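Local structure of UDP-N-Acetylglucosamine 2-Epimerase (Thermus thermophilus, 1V4V) at residues Y200-M205 and A269-A274; E288-G293 and A344-G349. The protein probably catalyses the reversible epimerisation of UDP-N-acetylglucosamine at C2 of the sugar, giving UDP-N-acetylmannosamine. All blocks are in the same frame, centred on the assembly; numbering follows the deposited sequence. Where two conformers were deposited one is given.

Contact 1 of 2, residues Y200-M205 and A269-A274; sequences YVTVTM and AALMRA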
# COMPACT_ATOMS: atom_id res chain seq x y z
N TYR A 200 21.72 40.40 16.15
CA TYR A 200 20.34 40.15 16.53
C TYR A 200 20.13 38.89 17.34
O TYR A 200 20.92 37.95 17.29
CB TYR A 200 19.45 40.02 15.30
CG TYR A 200 19.62 41.11 14.27
CD1 TYR A 200 20.31 40.87 13.08
CD2 TYR A 200 19.08 42.38 14.47
CE1 TYR A 200 20.45 41.86 12.11
CE2 TYR A 200 19.21 43.38 13.51
CZ TYR A 200 19.90 43.12 12.33
OH TYR A 200 20.02 44.10 11.38
N VAL A 201 19.03 38.89 18.09
CA VAL A 201 18.57 37.74 18.85
C VAL A 201 17.11 37.66 18.42
O VAL A 201 16.37 38.63 18.55
CB VAL A 201 18.61 37.97 20.38
CG1 VAL A 201 17.89 36.83 21.09
CG2 VAL A 201 20.06 38.05 20.87
N THR A 202 16.71 36.52 17.87
CA THR A 202 15.32 36.37 17.44
C THR A 202 14.52 35.79 18.59
O THR A 202 14.97 34.85 19.26
CB THR A 202 15.20 35.44 16.21
OG1 THR A 202 15.86 36.03 15.09
CG2 THR A 202 13.72 35.21 15.86
N VAL A 203 13.36 36.38 18.84
CA VAL A 203 12.49 35.93 19.92
C VAL A 203 11.13 35.50 19.38
O VAL A 203 10.57 36.17 18.51
CB VAL A 203 12.27 37.03 20.98
CG1 VAL A 203 11.26 36.56 22.01
CG2 VAL A 203 13.59 37.39 21.65
N THR A 204 10.63 34.40 19.92
CA THR A 204 9.33 33.85 19.53
C THR A 204 8.65 33.17 20.74
O THR A 204 9.22 32.28 21.37
CB THR A 204 9.48 32.84 18.37
OG1 THR A 204 9.12 33.48 17.14
CG2 THR A 204 8.62 31.60 18.58
N MSE A 205 7.45 33.63 21.08
CA MSE A 205 6.68 33.03 22.19
C MSE A 205 5.23 32.90 21.76
O MSE A 205 4.57 33.91 21.49
CB MSE A 205 6.79 33.95 23.42
CG MSE A 205 8.17 33.97 24.11
SE MSE A 205 8.08 34.65 25.91
CE MSE A 205 7.85 36.47 25.46
N ALA A 269 13.24 32.71 8.22
CA ALA A 269 14.45 31.91 8.11
C ALA A 269 15.67 32.82 7.97
O ALA A 269 16.73 32.55 8.55
CB ALA A 269 14.37 30.96 6.91
N ALA A 270 15.52 33.88 7.19
CA ALA A 270 16.61 34.83 6.98
C ALA A 270 16.96 35.53 8.29
O ALA A 270 18.13 35.69 8.62
CB ALA A 270 16.21 35.85 5.91
N LEU A 271 15.93 35.94 9.03
CA LEU A 271 16.14 36.61 10.31
C LEU A 271 16.90 35.70 11.27
O LEU A 271 17.87 36.11 11.90
CB LEU A 271 14.80 36.99 10.93
CG LEU A 271 14.84 37.61 12.33
CD1 LEU A 271 15.65 38.90 12.32
CD2 LEU A 271 13.42 37.88 12.78
N MSE A 272 16.46 34.45 11.38
CA MSE A 272 17.13 33.51 12.27
C MSE A 272 18.58 33.31 11.87
O MSE A 272 19.47 33.32 12.72
CB MSE A 272 16.40 32.16 12.28
CG MSE A 272 15.04 32.17 12.94
SE MSE A 272 14.35 30.36 13.14
CE MSE A 272 13.79 30.07 11.32
N ARG A 273 18.82 33.12 10.57
CA ARG A 273 20.17 32.91 10.09
C ARG A 273 21.09 34.08 10.44
O ARG A 273 22.28 33.90 10.69
CB ARG A 273 20.17 32.69 8.57
CG ARG A 273 21.52 32.27 8.01
CD ARG A 273 21.46 32.05 6.51
NE ARG A 273 21.24 33.30 5.78
CZ ARG A 273 21.28 33.41 4.46
NH1 ARG A 273 21.54 32.35 3.71
NH2 ARG A 273 21.08 34.59 3.89
N ALA A 274 20.52 35.28 10.48
CA ALA A 274 21.31 36.48 10.80
C ALA A 274 21.41 36.73 12.31
O ALA A 274 22.00 37.72 12.74
CB ALA A 274 20.69 37.70 10.13
O HOH W 1 23.43 38.60 14.83
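Y200 meets A274 where the strand 200-203 begins and the helix 265-273 has just ended. The edge of the tyrosine ring is turned to the last residue of the segment 269-274: CD1 of Y200 lies 3.6 Å from O of A274, the oxygen close to the ring plane, and 4.3 Å from CB of A274. A water joins the two backbones alongside, accepting from N of Y200 at 2.8 Å and donating to O of A274 at 2.7 Å. The phenolic end leads elsewhere, its OH hydrogen-bonded to O of P196. V201 points away from the helix and packs on F233 and V279, and T202 returns to the helix. With its OG1 anti to the carbonyl carbon (chi1 -64°), T202 brings the hydroxyl over L271, 3.3 Å from CG of that leucine, while its CG2 packs 4.1 Å from CD2 of L271. That same hydroxyl is hydrogen-bonded to OG of S275, which also bonds to O of L271, tying the end of the helix to the strand. Trimming L271 to an alanine removes CG and both methyls, and would probably leave a gap beside OG1 and CG2 of T202 and take an apolar neighbour from V234 and L263. Farther along, CG2 of T202 comes within 4.4 Å of CG of the selenomethionine M272, whose side chain then leads away. The helix 265-273 carries the chain from strand 257-260 across 232-236 and 200-203 to 275-280, which pairs with 200-203: the long crossover of a Rossmann-like 3-2-1-4-5-6 sheet, as in the domains of the GT-B fold.

Contact 2 of 2, residues E288-G293 and A344-G349; sequences EGAALG and AKNPYG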
# COMPACT_ATOMS: atom_id res chain seq x y z
N GLU A 288 13.97 24.57 13.32
CA GLU A 288 14.40 25.44 12.23
C GLU A 288 15.73 26.09 12.60
O GLU A 288 16.63 26.21 11.77
CB GLU A 288 13.36 26.52 11.96
CG GLU A 288 12.17 26.04 11.16
CD GLU A 288 11.33 27.19 10.65
OE1 GLU A 288 11.91 28.11 10.03
OE2 GLU A 288 10.10 27.18 10.87
N GLY A 289 15.86 26.52 13.85
CA GLY A 289 17.11 27.13 14.27
C GLY A 289 18.25 26.15 14.07
O GLY A 289 19.31 26.51 13.56
N ALA A 290 18.02 24.90 14.46
CA ALA A 290 19.05 23.87 14.33
C ALA A 290 19.46 23.63 12.87
O ALA A 290 20.62 23.33 12.59
CB ALA A 290 18.56 22.57 14.96
N ALA A 291 18.52 23.77 11.95
CA ALA A 291 18.83 23.57 10.53
C ALA A 291 19.82 24.64 10.07
O ALA A 291 20.71 24.37 9.26
CB ALA A 291 17.55 23.64 9.70
N LEU A 292 19.67 25.84 10.61
CA LEU A 292 20.52 26.96 10.26
C LEU A 292 21.78 27.05 11.12
O LEU A 292 22.62 27.93 10.92
CB LEU A 292 19.72 28.26 10.39
CG LEU A 292 18.49 28.37 9.49
CD1 LEU A 292 17.56 29.48 9.97
CD2 LEU A 292 18.94 28.63 8.06
N GLY A 293 21.92 26.14 12.08
CA GLY A 293 23.09 26.16 12.94
C GLY A 293 23.03 27.34 13.89
O GLY A 293 24.06 27.90 14.28
N ALA A 344 27.32 21.77 16.71
CA ALA A 344 26.73 20.47 17.02
C ALA A 344 26.14 19.82 15.78
O ALA A 344 25.58 20.49 14.91
CB ALA A 344 25.66 20.63 18.08
N LYS A 345 26.28 18.50 15.69
CA LYS A 345 25.75 17.76 14.55
C LYS A 345 24.22 17.80 14.61
O LYS A 345 23.63 17.48 15.64
CB LYS A 345 26.23 16.31 14.59
CG LYS A 345 25.65 15.43 13.49
CD LYS A 345 26.00 13.97 13.70
CE LYS A 345 25.26 13.08 12.70
NZ LYS A 345 25.59 13.44 11.30
N ASN A 346 23.59 18.20 13.51
CA ASN A 346 22.13 18.25 13.46
C ASN A 346 21.61 16.81 13.45
O ASN A 346 21.91 16.06 12.53
CB ASN A 346 21.67 18.97 12.19
CG ASN A 346 20.16 19.14 12.14
OD1 ASN A 346 19.42 18.20 12.37
ND2 ASN A 346 19.71 20.35 11.82
N PRO A 347 20.84 16.43 14.48
CA PRO A 347 20.30 15.06 14.57
C PRO A 347 19.16 14.76 13.60
O PRO A 347 18.65 13.64 13.58
CB PRO A 347 19.85 14.99 16.02
CG PRO A 347 19.29 16.36 16.23
CD PRO A 347 20.35 17.25 15.60
N TYR A 348 18.76 15.75 12.81
CA TYR A 348 17.66 15.57 11.86
C TYR A 348 18.11 15.39 10.42
O TYR A 348 17.42 14.76 9.62
CB TYR A 348 16.71 16.76 11.92
CG TYR A 348 16.31 17.15 13.33
CD1 TYR A 348 15.50 16.32 14.10
CD2 TYR A 348 16.76 18.34 13.89
CE1 TYR A 348 15.14 16.67 15.41
CE2 TYR A 348 16.41 18.70 15.19
CZ TYR A 348 15.61 17.86 15.94
OH TYR A 348 15.28 18.22 17.23
N GLY A 349 19.27 15.94 10.08
CA GLY A 349 19.78 15.83 8.72
C GLY A 349 20.93 16.79 8.51
O GLY A 349 21.07 17.75 9.26
O HOH W 2 22.80 21.65 14.16
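An Asx turn in the loop between helices 335-343 and 353-364 presents its asparagine to the end of helix 283-291. The side chain of N346 has CG anti to the backbone N (chi1 -176°), and its amide divides its work between the two segments. On its own loop, OD1 takes two backbone N-H groups: that of Y348, at 2.6 Å, lies in the carbonyl plane, whereas that of G349, at 3.2 Å, comes from well above it. Two bonds on one oxygen restrain rotation of the amide and direct ND2 at the helix, where it makes a weak, bent bond to O of A290 (3.2 Å, 132° at the hydrogen) and lies 3.6 Å from CA of A291. The acceptor belongs to a Schellman motif: O of A290 also receives N of G293, which closes the helix with positive phi. A water donates to this oxygen too and bridges it to O of A344, 3.1 Å away from the water. Apolar packing is slighter. CB of A290 stands at the edge of the Y348 ring, 4.4 Å from CE2, while CG of P347 sits over one ring face, 3.8 Å above its centre. I313 touches A290, P347 and Y348 alike.

Two contacts in series tie the strand 200-203, two helices and a late loop together. From the N terminus, the chain first passes through the seven-stranded sheet, then enters the six-stranded sheet at strand 200-203. Contact 1 closes the loop from there to helix 265-273, spanning strands 232-236 and 257-260. Only afterwards does contact 2 open, on helix 283-291, closing over strands 296-298 and 314-316 at the loop 344-349; the two loops neither nest nor cross. Their centres are 15 Å apart, yet the two meet: CD1 of L292 packs 3.7 Å from CB of M272. Strand, two neighbouring helices and the late loop thus form a continuous series.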